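Local coordinates for protein Pcdhgc3 (Mus musculus, PDB 4ZI8), which probably acts as a calcium-dependent cell-adhesion protein of neurons, represented here by its first three extracellular cadherin repeats, at residues L225-S237 with Y311-G323. Numbering follows the deposited sequence.
Sequences LDANDNAPAFNQS and YIQAKDKGANPEG. With CA (calcium ion), chain Q; CA (calcium ion), chain S; CA (calcium ion), chain R.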
loop_
_atom_site.group_PDB
_atom_site.type_symbol
_atom_site.label_atom_id
_atom_site.label_comp_id
_atom_site.label_asym_id
_atom_site.label_seq_id
_atom_site.Cartn_x
_atom_site.Cartn_y
_atom_site.Cartn_z
ATOM N N LEU B 225 3.202 9.237 -2.006
ATOM C CA LEU B 225 1.888 9.704 -1.537
ATOM C C LEU B 225 1.969 10.358 -0.157
ATOM O O LEU B 225 2.526 9.787 0.778
ATOM C CB LEU B 225 0.881 8.555 -1.502
ATOM C CG LEU B 225 0.657 7.867 -2.856
ATOM C CD1 LEU B 225 -0.186 6.620 -2.680
ATOM C CD2 LEU B 225 -0.056 8.846 -3.792
ATOM N N ASP B 226 1.411 11.559 -0.040
ATOM C CA ASP B 226 1.381 12.279 1.220
ATOM C C ASP B 226 0.602 11.520 2.291
ATOM O O ASP B 226 -0.442 10.909 2.011
ATOM C CB ASP B 226 0.743 13.661 1.042
ATOM C CG ASP B 226 0.710 14.455 2.342
ATOM O OD1 ASP B 226 1.787 14.635 2.942
ATOM O OD2 ASP B 226 -0.383 14.906 2.766
ATOM N N ALA B 227 1.115 11.555 3.512
ATOM C CA ALA B 227 0.358 11.110 4.666
ATOM C C ALA B 227 0.241 12.287 5.621
ATOM O O ALA B 227 1.042 13.231 5.549
ATOM C CB ALA B 227 1.025 9.949 5.335
ATOM N N ASN B 228 -0.754 12.233 6.502
ATOM C CA ASN B 228 -0.979 13.290 7.476
ATOM C C ASN B 228 -0.013 13.131 8.632
ATOM O O ASN B 228 -0.402 12.731 9.725
ATOM C CB ASN B 228 -2.418 13.243 7.978
ATOM C CG ASN B 228 -2.833 14.501 8.719
ATOM O OD1 ASN B 228 -2.292 15.593 8.514
ATOM N ND2 ASN B 228 -3.849 14.359 9.564
ATOM N N ASP B 229 1.259 13.414 8.394
ATOM C CA ASP B 229 2.229 13.260 9.462
ATOM C C ASP B 229 2.703 14.597 9.967
ATOM O O ASP B 229 3.776 14.686 10.559
ATOM C CB ASP B 229 3.421 12.387 9.015
ATOM C CG ASP B 229 4.071 12.862 7.713
ATOM O OD1 ASP B 229 3.557 13.794 7.083
ATOM O OD2 ASP B 229 5.096 12.280 7.293
ATOM N N ASN B 230 1.901 15.640 9.759
ATOM C CA ASN B 230 2.186 16.923 10.389
ATOM C C ASN B 230 0.965 17.566 11.022
ATOM O O ASN B 230 -0.094 17.630 10.406
ATOM C CB ASN B 230 2.789 17.892 9.379
ATOM C CG ASN B 230 4.170 17.489 8.970
ATOM O OD1 ASN B 230 5.148 17.779 9.660
ATOM N ND2 ASN B 230 4.265 16.816 7.837
ATOM N N ALA B 231 1.116 18.041 12.256
ATOM C CA ALA B 231 0.040 18.765 12.938
ATOM C C ALA B 231 0.117 20.211 12.549
ATOM O O ALA B 231 1.209 20.709 12.257
ATOM C CB ALA B 231 0.169 18.632 14.431
ATOM N N PRO B 232 -1.030 20.892 12.543
ATOM C CA PRO B 232 -1.057 22.350 12.400
ATOM C C PRO B 232 -0.207 22.989 13.481
ATOM O O PRO B 232 -0.007 22.390 14.533
ATOM C CB PRO B 232 -2.529 22.687 12.578
ATOM C CG PRO B 232 -3.222 21.461 12.102
ATOM C CD PRO B 232 -2.387 20.329 12.591
ATOM N N ALA B 233 0.308 24.181 13.213
ATOM C CA ALA B 233 1.072 24.922 14.209
ATOM C C ALA B 233 0.686 26.384 14.140
ATOM O O ALA B 233 0.831 26.999 13.085
ATOM C CB ALA B 233 2.569 24.759 13.979
ATOM N N PHE B 234 0.214 26.940 15.250
ATOM C CA PHE B 234 -0.122 28.360 15.283
ATOM C C PHE B 234 1.108 29.242 15.155
ATOM O O PHE B 234 2.176 28.891 15.636
ATOM C CB PHE B 234 -0.900 28.694 16.566
ATOM C CG PHE B 234 -2.367 28.404 16.447
ATOM C CD1 PHE B 234 -3.209 29.298 15.797
ATOM C CD2 PHE B 234 -2.897 27.223 16.931
ATOM C CE1 PHE B 234 -4.541 29.031 15.652
ATOM C CE2 PHE B 234 -4.253 26.951 16.793
ATOM C CZ PHE B 234 -5.069 27.849 16.152
ATOM N N ASN B 235 0.955 30.365 14.461
ATOM C CA ASN B 235 2.008 31.361 14.354
ATOM C C ASN B 235 2.422 31.871 15.714
ATOM O O ASN B 235 3.597 32.127 15.964
ATOM C CB ASN B 235 1.561 32.522 13.473
ATOM C CG ASN B 235 1.841 32.269 12.004
ATOM O OD1 ASN B 235 1.897 31.119 11.561
ATOM N ND2 ASN B 235 2.036 33.338 11.242
ATOM N N GLN B 236 1.442 32.017 16.592
ATOM C CA GLN B 236 1.713 32.391 17.963
ATOM C C GLN B 236 0.723 31.698 18.867
ATOM O O GLN B 236 -0.388 31.353 18.453
ATOM C CB GLN B 236 1.671 33.913 18.141
ATOM C CG GLN B 236 0.487 34.580 17.557
ATOM C CD GLN B 236 0.586 36.084 17.645
ATOM O OE1 GLN B 236 1.094 36.730 16.732
ATOM N NE2 GLN B 236 0.122 36.652 18.753
ATOM N N SER B 237 1.155 31.452 20.095
ATOM C CA SER B 237 0.375 30.678 21.036
ATOM C C SER B 237 -0.626 31.565 21.747
ATOM O O SER B 237 -1.663 31.093 22.197
ATOM C CB SER B 237 1.282 30.001 22.056
ATOM O OG SER B 237 1.864 28.841 21.490
ATOM N N TYR B 311 -10.015 29.861 23.956
ATOM C CA TYR B 311 -9.078 28.927 23.361
ATOM C C TYR B 311 -9.590 28.521 21.988
ATOM O O TYR B 311 -10.782 28.240 21.802
ATOM C CB TYR B 311 -8.865 27.693 24.232
ATOM C CG TYR B 311 -8.112 27.952 25.503
ATOM C CD1 TYR B 311 -8.741 28.530 26.591
ATOM C CD2 TYR B 311 -6.783 27.596 25.627
ATOM C CE1 TYR B 311 -8.066 28.757 27.775
ATOM C CE2 TYR B 311 -6.096 27.816 26.807
ATOM C CZ TYR B 311 -6.745 28.399 27.876
ATOM O OH TYR B 311 -6.081 28.631 29.062
ATOM N N ILE B 312 -8.695 28.533 21.026
ATOM C CA ILE B 312 -9.085 28.222 19.670
ATOM C C ILE B 312 -8.253 27.015 19.210
ATOM O O ILE B 312 -7.085 26.875 19.569
ATOM C CB ILE B 312 -8.900 29.436 18.760
ATOM C CG1 ILE B 312 -9.901 30.539 19.177
ATOM C CG2 ILE B 312 -9.078 29.059 17.281
ATOM C CD1 ILE B 312 -9.827 31.786 18.332
ATOM N N GLN B 313 -8.874 26.139 18.442
ATOM C CA GLN B 313 -8.222 24.921 18.049
ATOM C C GLN B 313 -8.075 24.954 16.543
ATOM O O GLN B 313 -8.970 25.451 15.853
ATOM C CB GLN B 313 -9.039 23.730 18.515
ATOM C CG GLN B 313 -8.653 22.430 17.876
ATOM C CD GLN B 313 -9.602 21.320 18.262
ATOM O OE1 GLN B 313 -9.387 20.633 19.258
ATOM N NE2 GLN B 313 -10.667 21.148 17.483
ATOM N N ALA B 314 -6.940 24.486 16.031
ATOM C CA ALA B 314 -6.771 24.286 14.592
ATOM C C ALA B 314 -6.588 22.791 14.322
ATOM O O ALA B 314 -5.725 22.178 14.951
ATOM C CB ALA B 314 -5.556 25.066 14.064
ATOM N N LYS B 315 -7.397 22.213 13.431
ATOM C CA LYS B 315 -7.261 20.811 13.046
ATOM C C LYS B 315 -7.299 20.718 11.531
ATOM O O LYS B 315 -8.008 21.493 10.877
ATOM C CB LYS B 315 -8.367 19.939 13.665
ATOM C CG LYS B 315 -8.047 19.434 15.091
ATOM C CD LYS B 315 -8.799 18.153 15.465
ATOM C CE LYS B 315 -8.287 17.575 16.806
ATOM N NZ LYS B 315 -9.102 16.450 17.383
ATOM N N ASP B 316 -6.528 19.796 10.968
ATOM C CA ASP B 316 -6.540 19.644 9.515
ATOM C C ASP B 316 -7.690 18.717 9.148
ATOM O O ASP B 316 -8.408 18.248 10.037
ATOM C CB ASP B 316 -5.194 19.134 8.962
ATOM C CG ASP B 316 -4.734 17.842 9.594
ATOM O OD1 ASP B 316 -5.524 16.875 9.652
ATOM O OD2 ASP B 316 -3.565 17.793 10.043
ATOM N N LYS B 317 -7.876 18.465 7.850
ATOM C CA LYS B 317 -8.939 17.573 7.384
ATOM C C LYS B 317 -8.413 16.181 7.010
ATOM O O LYS B 317 -9.048 15.459 6.244
ATOM C CB LYS B 317 -9.656 18.196 6.185
ATOM C CG LYS B 317 -10.313 19.539 6.494
ATOM C CD LYS B 317 -10.955 20.135 5.256
ATOM C CE LYS B 317 -11.701 21.409 5.584
ATOM N NZ LYS B 317 -12.622 21.923 4.508
ATOM N N GLY B 318 -7.255 15.808 7.548
ATOM C CA GLY B 318 -6.659 14.522 7.240
ATOM C C GLY B 318 -6.949 13.462 8.289
ATOM O O GLY B 318 -7.641 13.736 9.273
ATOM N N ALA B 319 -6.398 12.265 8.090
ATOM C CA ALA B 319 -6.601 11.152 8.999
ATOM C C ALA B 319 -5.866 11.396 10.301
ATOM O O ALA B 319 -4.769 11.959 10.296
ATOM C CB ALA B 319 -6.132 9.845 8.368
ATOM N N ASN B 320 -6.479 10.971 11.409
ATOM C CA ASN B 320 -5.877 11.105 12.727
ATOM C C ASN B 320 -5.362 12.508 12.992
ATOM O O ASN B 320 -4.185 12.685 13.325
ATOM C CB ASN B 320 -4.732 10.100 12.892
ATOM C CG ASN B 320 -4.257 9.985 14.338
ATOM O OD1 ASN B 320 -5.000 10.292 15.271
ATOM N ND2 ASN B 320 -3.009 9.552 14.525
ATOM N N PRO B 321 -6.230 13.515 12.847
ATOM C CA PRO B 321 -5.721 14.882 13.023
ATOM C C PRO B 321 -5.199 15.166 14.438
ATOM O O PRO B 321 -5.760 14.708 15.438
ATOM C CB PRO B 321 -6.930 15.744 12.702
ATOM C CG PRO B 321 -8.106 14.860 12.905
ATOM C CD PRO B 321 -7.673 13.484 12.553
ATOM N N GLU B 322 -4.088 15.893 14.512
ATOM C CA GLU B 322 -3.587 16.362 15.801
ATOM C C GLU B 322 -3.945 17.837 15.863
ATOM O O GLU B 322 -3.651 18.583 14.941
ATOM C CB GLU B 322 -2.068 16.139 15.956
ATOM C CG GLU B 322 -1.445 16.927 17.141
ATOM C CD GLU B 322 -0.006 16.507 17.514
ATOM O OE1 GLU B 322 0.518 15.468 17.034
ATOM O OE2 GLU B 322 0.607 17.226 18.325
ATOM N N GLY B 323 -4.614 18.256 16.931
ATOM C CA GLY B 323 -5.012 19.648 17.035
ATOM C C GLY B 323 -3.875 20.516 17.531
ATOM O O GLY B 323 -3.020 20.087 18.332
HETATM CA CA CA Q . 2.893 14.474 5.013
HETATM CA CA CA S . -1.585 17.820 8.695
HETATM CA CA CA R . 6.604 13.423 5.959
HETATM O O HOH W 1 -1.502 13.107 12.076
HETATM O O HOH W 2 6.996 15.160 7.634
HETATM O O HOH W 3 8.160 12.185 6.996
#
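N228 and D316 meet at a calcium ion that joins the two segments: N228 OD1 binds it at 2.3 Å and D316 OD2 at 2.4 Å, with the backbone O of N230 as a third ligand. D260, D262 and N266 complete this site.

Hydrogen bonds fix the rotation of the N228 amide, whose CG stands anti to the backbone N (chi1 -166°). N228 ND2 reaches A319 O at 2.7 Å, nearly straight (166°) and close to the amide plane, though above the carbonyl plane of A319. The same ND2 gives a more bent bond to D316 OD1 (3.0 Å). That oxygen also accepts from G318 N, closing an Asx turn. D316 thus turns OD2 to the metal and OD1 to two N-H groups, which approach OD1 from the same face of the carboxylate.

Packing continues beside strand 307-316. P232 CB lies 4.1 Å from A314 CB, and F234 brings CZ to 3.5 Å from A314 CB. Beyond the strand, A231 CB packs along the E322 side chain, and P232 CD makes a van der Waals contact with the backbone O of E322 at 3.2 Å; an alanine in place of P232, lacking CG and CD, would probably open a gap beside E322 O and the D316 carboxylate.

D226 OD1, A227 O and D229 OD1 bind a second calcium, and D229 OD2 bridges to a third; E136 is a ligand of both. Together these features identify the DxNDN linker between successive cadherin repeats, here EC2 and EC3, with its characteristic three-calcium site.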